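Local atomic coordinates of PTS system, lactose-specific IIBC components (Streptococcus pneumoniae, PDB entry 3NBM), a protein that probably carries a phosphoryl group, as the IIB domain of a lactose-specific phosphotransferase system, on its way to the sugar taken up. Residues 18-23 against 39-44; 10-15 against 55-60; 49-54 against 77-82. One frame throughout, in Å; residues are numbered along the deposited sequence. Where two conformers were deposited one is given.

Interaction 1: residues 18-23 against 39-44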
# COMPACT_ATOMS: atom_id res chain seq x y z
N THR A 18 2.42 -1.28 11.71
CA THR A 18 3.47 -1.41 10.74
C THR A 18 3.10 -0.78 9.38
O THR A 18 3.97 -0.30 8.68
CB THR A 18 3.90 -2.88 10.58
OG1 THR A 18 5.10 -2.95 9.81
CG2 THR A 18 2.86 -3.76 9.95
N SER A 19 1.81 -0.77 9.01
CA SER A 19 1.39 -0.17 7.75
C SER A 19 1.79 1.31 7.64
O SER A 19 2.13 1.81 6.57
CB SER A 19 -0.12 -0.33 7.55
OG SER A 19 -0.85 0.11 8.66
N ALA A 20 1.76 2.02 8.76
CA ALA A 20 2.13 3.42 8.78
C ALA A 20 3.60 3.63 8.40
O ALA A 20 3.94 4.67 7.84
CB ALA A 20 1.86 4.05 10.15
N GLN A 21 4.46 2.66 8.72
CA GLN A 21 5.89 2.75 8.39
C GLN A 21 6.07 2.85 6.87
O GLN A 21 6.85 3.65 6.37
CB GLN A 21 6.65 1.53 8.91
CG GLN A 21 6.58 1.34 10.42
CD GLN A 21 7.78 1.93 11.12
OE1 GLN A 21 8.50 2.74 10.54
NE2 GLN A 21 8.00 1.54 12.38
N LEU A 22 5.36 2.00 6.13
CA LEU A 22 5.44 2.06 4.68
C LEU A 22 4.73 3.29 4.12
O LEU A 22 5.26 3.95 3.22
CB LEU A 22 4.97 0.77 4.01
CG LEU A 22 5.11 0.76 2.49
CD1 LEU A 22 6.57 0.96 2.07
CD2 LEU A 22 4.54 -0.50 1.84
N ALA A 23 3.54 3.63 4.63
CA ALA A 23 2.86 4.85 4.15
C ALA A 23 3.76 6.07 4.32
O ALA A 23 3.84 6.92 3.42
CB ALA A 23 1.51 5.04 4.86
N ALA A 39 -0.14 8.13 0.30
CA ALA A 39 -0.36 6.86 0.98
C ALA A 39 -0.98 7.04 2.34
O ALA A 39 -0.52 7.88 3.13
CB ALA A 39 0.95 6.09 1.11
N ASN A 40 -1.97 6.22 2.63
CA ASN A 40 -2.55 6.09 3.95
C ASN A 40 -2.32 4.71 4.48
O ASN A 40 -1.98 3.80 3.73
CB ASN A 40 -4.03 6.42 3.94
CG ASN A 40 -4.30 7.83 3.59
OD1 ASN A 40 -4.87 8.10 2.55
ND2 ASN A 40 -3.84 8.75 4.45
N SER A 41 -2.53 4.56 5.78
CA SER A 41 -2.44 3.27 6.45
C SER A 41 -3.73 2.95 7.18
O SER A 41 -4.49 3.84 7.56
CB SER A 41 -1.26 3.26 7.43
OG SER A 41 -1.40 4.21 8.43
N GLY A 42 -3.97 1.68 7.37
CA GLY A 42 -5.14 1.24 8.08
C GLY A 42 -5.04 -0.21 8.47
O GLY A 42 -4.11 -0.92 8.07
N ALA A 43 -6.02 -0.67 9.25
CA ALA A 43 -6.14 -2.06 9.64
C ALA A 43 -7.02 -2.84 8.65
O ALA A 43 -8.08 -2.36 8.25
CB ALA A 43 -6.76 -2.18 11.06
N TYR A 44 -6.58 -4.04 8.29
CA TYR A 44 -7.39 -4.93 7.47
C TYR A 44 -8.67 -5.26 8.23
O TYR A 44 -8.62 -5.72 9.36
CB TYR A 44 -6.61 -6.20 7.10
CG TYR A 44 -7.26 -6.99 5.98
CD1 TYR A 44 -8.31 -7.88 6.22
CD2 TYR A 44 -6.87 -6.80 4.67
CE1 TYR A 44 -8.94 -8.53 5.16
CE2 TYR A 44 -7.47 -7.46 3.65
CZ TYR A 44 -8.52 -8.32 3.88
OH TYR A 44 -9.12 -8.94 2.80
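The side chain of S41 on strand 39-43 lies against the first turns of helix 18-33. Its CB sits 3.5 Å from the backbone N of A20 and 3.4 Å from OG of S19. Its OG runs alongside A20 and comes 3.7 Å from A20 CB. One turn further along the helix, A23 meets the strand through its methyl group. A23 CB is 3.9 Å from A39 CB and also lies over the peptide carbon of N40. These small groups let helix and strand run close, with their axes 7.0 Å apart and nearly antiparallel at 173°.

S19 OG is set between its own backbone N and carbonyl carbon (chi1 52°), which points it at the strand. It comes 3.5 Å from G42 O, at best a weak and uncertain hydrogen bond. S19 also packs on V11 and C13 of strand 7-13, so it bridges two neighbouring strands. Beyond A23, N27 OD1 of the same helix accepts a bond from A39 N. The contact closes the beta-alpha-beta unit of strand 7-13, helix 18-33 and strand 37-43.

Close packing of alanine methyls and of the serine side chains, the S41 hydroxyl included, makes up most of the contact. The polar share is slight, so the helix is seated on the strand by shape more than by hydrogen bonding.

Interaction 2: residues 10-15 against 55-60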
# COMPACT_ATOMS: atom_id res chain seq x y z
N LEU A 10 -3.27 2.71 -0.27
CA LEU A 10 -3.63 2.29 1.08
C LEU A 10 -2.77 1.10 1.48
O LEU A 10 -2.72 0.11 0.75
CB LEU A 10 -5.11 1.93 1.16
CG LEU A 10 -5.64 1.46 2.52
CD1 LEU A 10 -5.54 2.56 3.57
CD2 LEU A 10 -7.09 1.01 2.36
N VAL A 11 -2.04 1.23 2.58
CA VAL A 11 -1.25 0.14 3.14
C VAL A 11 -2.03 -0.44 4.34
O VAL A 11 -2.40 0.30 5.23
CB VAL A 11 0.16 0.58 3.59
CG1 VAL A 11 1.00 -0.62 4.02
CG2 VAL A 11 0.85 1.41 2.51
N LEU A 12 -2.25 -1.76 4.33
CA LEU A 12 -3.02 -2.41 5.39
C LEU A 12 -2.14 -3.36 6.18
O LEU A 12 -1.34 -4.10 5.62
CB LEU A 12 -4.20 -3.20 4.80
CG LEU A 12 -5.27 -2.34 4.09
CD1 LEU A 12 -6.32 -3.25 3.43
CD2 LEU A 12 -5.88 -1.31 5.05
N CYS A 13 -2.31 -3.34 7.50
CA CYS A 13 -1.67 -4.33 8.37
C CYS A 13 -2.75 -4.97 9.25
O CYS A 13 -3.95 -4.76 9.03
CB CYS A 13 -0.51 -3.72 9.19
SG CYS A 13 -0.96 -2.48 10.38
N ALA A 14 -2.31 -5.76 10.23
CA ALA A 14 -3.19 -6.44 11.14
C ALA A 14 -3.43 -5.65 12.42
O ALA A 14 -4.02 -6.17 13.37
CB ALA A 14 -2.65 -7.85 11.47
N GLY A 15 -3.03 -4.39 12.43
CA GLY A 15 -3.25 -3.47 13.54
C GLY A 15 -2.06 -3.18 14.42
O GLY A 15 -2.20 -2.49 15.42
N ASP A 55 -6.39 3.45 -5.48
CA ASP A 55 -5.92 2.90 -6.74
C ASP A 55 -5.05 1.65 -6.55
O ASP A 55 -5.07 0.75 -7.38
CB ASP A 55 -5.13 3.94 -7.50
CG ASP A 55 -5.94 5.21 -7.73
OD1 ASP A 55 -7.04 5.10 -8.33
OD2 ASP A 55 -5.50 6.29 -7.28
N LEU A 56 -4.28 1.62 -5.46
CA LEU A 56 -3.34 0.55 -5.13
C LEU A 56 -3.47 0.27 -3.65
O LEU A 56 -3.44 1.19 -2.86
CB LEU A 56 -1.89 0.98 -5.45
CG LEU A 56 -0.78 0.01 -5.03
CD1 LEU A 56 -0.85 -1.32 -5.78
CD2 LEU A 56 0.60 0.67 -5.19
N ILE A 57 -3.63 -1.01 -3.30
CA ILE A 57 -3.64 -1.44 -1.90
C ILE A 57 -2.48 -2.39 -1.74
O ILE A 57 -2.31 -3.34 -2.50
CB ILE A 57 -4.99 -2.07 -1.48
CG1 ILE A 57 -6.12 -1.06 -1.78
CG2 ILE A 57 -4.94 -2.47 -0.01
CD1 ILE A 57 -7.50 -1.53 -1.51
N ILE A 58 -1.68 -2.13 -0.71
CA ILE A 58 -0.52 -2.94 -0.37
C ILE A 58 -0.75 -3.62 0.99
O ILE A 58 -1.05 -2.97 1.98
CB ILE A 58 0.77 -2.05 -0.23
CG1 ILE A 58 1.05 -1.27 -1.54
CG2 ILE A 58 1.99 -2.93 0.18
CD1 ILE A 58 2.08 -0.17 -1.41
N LEU A 59 -0.66 -4.94 0.98
CA LEU A 59 -0.78 -5.74 2.19
C LEU A 59 0.60 -5.86 2.84
O LEU A 59 1.56 -6.30 2.20
CB LEU A 59 -1.34 -7.14 1.86
CG LEU A 59 -2.76 -7.15 1.31
CD1 LEU A 59 -3.11 -8.57 0.82
CD2 LEU A 59 -3.74 -6.70 2.37
N ALA A 60 0.69 -5.48 4.12
CA ALA A 60 1.88 -5.71 4.92
C ALA A 60 2.05 -7.23 5.15
O ALA A 60 1.09 -8.00 4.97
CB ALA A 60 1.79 -5.00 6.23
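In I57 the chi1 of -56° sends CG1 away from the carbonyl carbon and leaves CG2 on the side of L12; L12 CG likewise lies anti to its own carbonyl carbon (chi1 -64°). These two settings bring L12 CD1 to 3.8 Å from I57 CG2, with the two side chains crossing at a slant. The same I57 methyl lies 3.5 Å from L10 O. L10 and L59 add to this face of the sheet, where L12 CB and L59 CD2 also meet. M70 of helix 67-74 packs on L12, I57 and L59 from this side. V11 and I58 point to the other face, toward helix 18-33. There S19 touches V11 and L22 touches I58.

The backbones form the central parallel pair of a four-stranded sheet in the order 37-43, 7-13, 56-59, 80-83. This order, with helices on both faces, makes an open alpha/beta sandwich of the kind known for IIB domains of the lactose/cellobiose family. Four hydrogen bonds join the strands. L10 N donates to L56 O at 3.0 Å and I58 N to L10 O at 2.9 Å. L12 N then donates to I58 O, and A60 N to L12 O. All four are nearly straight. Two CA-H...O contacts, from I57 CA to L10 O and from V11 CA to I58 O, fill in between.

Where strand 7-13 ends and just past strand 56-59, C13 CB meets A60 CB at 4.0 Å. A60 CB comes closer still to L12 O, at 3.3 Å. C13 SG accepts a bond from G15 N at 3.5 Å, in the loop that leads to helix 18-33. In IIB domains of this family a cysteine at the end of the first strand carries the phosphoryl group; C13 is consistent with that role.

Interaction 3: residues 49-54 against 77-82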
# COMPACT_ATOMS: atom_id res chain seq x y z
N ASP A 49 -15.43 -0.52 2.90
CA ASP A 49 -16.17 0.56 2.24
C ASP A 49 -15.27 1.62 1.65
O ASP A 49 -15.70 2.32 0.74
CB ASP A 49 -17.14 1.23 3.20
CG ASP A 49 -18.31 0.35 3.57
OD1 ASP A 49 -18.91 -0.31 2.69
OD2 ASP A 49 -18.61 0.28 4.75
N ILE A 50 -14.06 1.80 2.17
CA ILE A 50 -13.15 2.82 1.69
C ILE A 50 -12.23 2.33 0.59
O ILE A 50 -11.58 3.14 -0.06
CB ILE A 50 -12.29 3.45 2.81
CG1 ILE A 50 -11.38 2.43 3.53
CG2 ILE A 50 -13.17 4.18 3.82
CD1 ILE A 50 -10.29 3.05 4.39
N MSE A 51 -12.16 1.03 0.36
CA MSE A 51 -11.16 0.53 -0.57
C MSE A 51 -11.35 1.10 -1.98
O MSE A 51 -10.38 1.28 -2.71
CB MSE A 51 -11.10 -1.00 -0.55
CG MSE A 51 -12.36 -1.70 -0.93
SE MSE A 51 -12.18 -3.67 -0.82
CE MSE A 51 -10.91 -3.95 -2.21
N GLY A 52 -12.59 1.39 -2.39
CA GLY A 52 -12.83 1.97 -3.69
C GLY A 52 -12.30 3.36 -3.92
O GLY A 52 -12.22 3.81 -5.07
N VAL A 53 -11.91 4.04 -2.86
CA VAL A 53 -11.27 5.35 -2.96
C VAL A 53 -9.84 5.22 -3.50
O VAL A 53 -9.26 6.18 -4.00
CB VAL A 53 -11.23 6.04 -1.51
CG1 VAL A 53 -10.28 7.25 -1.43
CG2 VAL A 53 -12.66 6.36 -1.03
N TYR A 54 -9.25 4.03 -3.34
CA TYR A 54 -7.83 3.84 -3.60
C TYR A 54 -7.58 3.19 -4.95
O TYR A 54 -8.40 2.47 -5.50
CB TYR A 54 -7.20 3.05 -2.43
CG TYR A 54 -7.16 3.89 -1.19
CD1 TYR A 54 -6.12 4.73 -0.98
CD2 TYR A 54 -8.19 3.89 -0.25
CE1 TYR A 54 -6.08 5.58 0.11
CE2 TYR A 54 -8.16 4.75 0.84
CZ TYR A 54 -7.08 5.58 1.01
OH TYR A 54 -7.05 6.46 2.09
N LEU A 77 -13.74 -3.20 -9.04
CA LEU A 77 -13.30 -1.82 -9.22
C LEU A 77 -12.01 -1.70 -9.98
O LEU A 77 -11.64 -0.61 -10.39
CB LEU A 77 -13.27 -1.08 -7.89
CG LEU A 77 -14.59 -0.42 -7.51
CD1 LEU A 77 -15.64 -1.40 -6.97
CD2 LEU A 77 -14.31 0.60 -6.47
N GLY A 78 -11.36 -2.81 -10.30
CA GLY A 78 -10.08 -2.74 -11.02
C GLY A 78 -8.94 -2.16 -10.19
O GLY A 78 -8.00 -1.61 -10.78
N ILE A 79 -9.02 -2.21 -8.86
CA ILE A 79 -7.98 -1.71 -7.92
C ILE A 79 -6.76 -2.65 -8.06
O ILE A 79 -6.92 -3.86 -8.22
CB ILE A 79 -8.51 -1.76 -6.40
CG1 ILE A 79 -9.79 -0.95 -6.17
CG2 ILE A 79 -7.43 -1.28 -5.38
CD1 ILE A 79 -10.51 -1.23 -4.80
N GLN A 80 -5.54 -2.11 -8.02
CA GLN A 80 -4.35 -2.95 -7.99
C GLN A 80 -4.09 -3.40 -6.56
O GLN A 80 -4.21 -2.60 -5.65
CB GLN A 80 -3.14 -2.18 -8.53
CG GLN A 80 -3.22 -1.82 -9.99
CD GLN A 80 -3.32 -3.03 -10.86
OE1 GLN A 80 -2.58 -4.01 -10.68
NE2 GLN A 80 -4.26 -3.01 -11.79
N ILE A 81 -3.73 -4.66 -6.37
CA ILE A 81 -3.45 -5.25 -5.04
C ILE A 81 -2.09 -5.89 -5.09
O ILE A 81 -1.79 -6.65 -6.01
CB ILE A 81 -4.49 -6.35 -4.64
CG1 ILE A 81 -5.93 -5.86 -4.77
CG2 ILE A 81 -4.20 -6.90 -3.27
CD1 ILE A 81 -6.30 -4.70 -3.92
N VAL A 82 -1.27 -5.64 -4.07
CA VAL A 82 0.05 -6.27 -3.96
C VAL A 82 0.26 -6.75 -2.53
O VAL A 82 -0.12 -6.09 -1.58
CB VAL A 82 1.21 -5.34 -4.41
CG1 VAL A 82 0.92 -4.69 -5.75
CG2 VAL A 82 1.49 -4.33 -3.40
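This is a van der Waals contact without a hydrogen bond, in which an isoleucine packs on a selenomethionine and on backbone carbonyls. It lies between two connections at one edge of the fold. The 3-10 turn 51-53, ahead of strand 56-59, rests on the residues leading into strand 80-83. I79 is the central side chain. Its CD1 lies 3.3 Å from the carbonyl oxygen of M51 and 3.8 Å from M51 CE. The selenomethionine chain bends at chi3 (-66°), which turns its end toward I79, and the two side chains cross at about a right angle. I79 CG1 lies 3.8 Å from Y54 O.

L77 adds a more exposed and less certain contact, since it has two conformers. In the one given, its CD2 comes 3.4 Å from G52 CA.

M51 O also accepts the turn's own bond from Y54 N, at 3.0 Å. The Y54 ring leads away from this contact: V53 CG1 lies above one face, toward the rim, and its hydroxyl bonds to N40 OD1 on strand 37-43. M51 and I79 both also reach I57. The packing joins the connections that enter the neighbouring parallel strands 56-59 and 80-83, at the end of the alpha/beta sheet where those strands begin.

In the fold
Interaction 2 is the buried core pairing of two central strands, and it is the one built on regular backbone hydrogen bonds. Interaction 1 is partly buried and seats a helix on an outermost strand, 37-43. It lies within the chain loop that interaction 2 closes, and strands 37-43 and 7-13 are neighbours in the sheet: N40 O bonds V11 N at 2.8 Å. Interaction 3 is more peripheral, has no hydrogen bond across its segments and rests on side-chain and backbone packing. It follows interaction 1 along the chain but alternates with interaction 2, whose strand 56-59 bonds to strand 80-83. One side-chain bond, between N40 and Y54, links interactions 1 and 3.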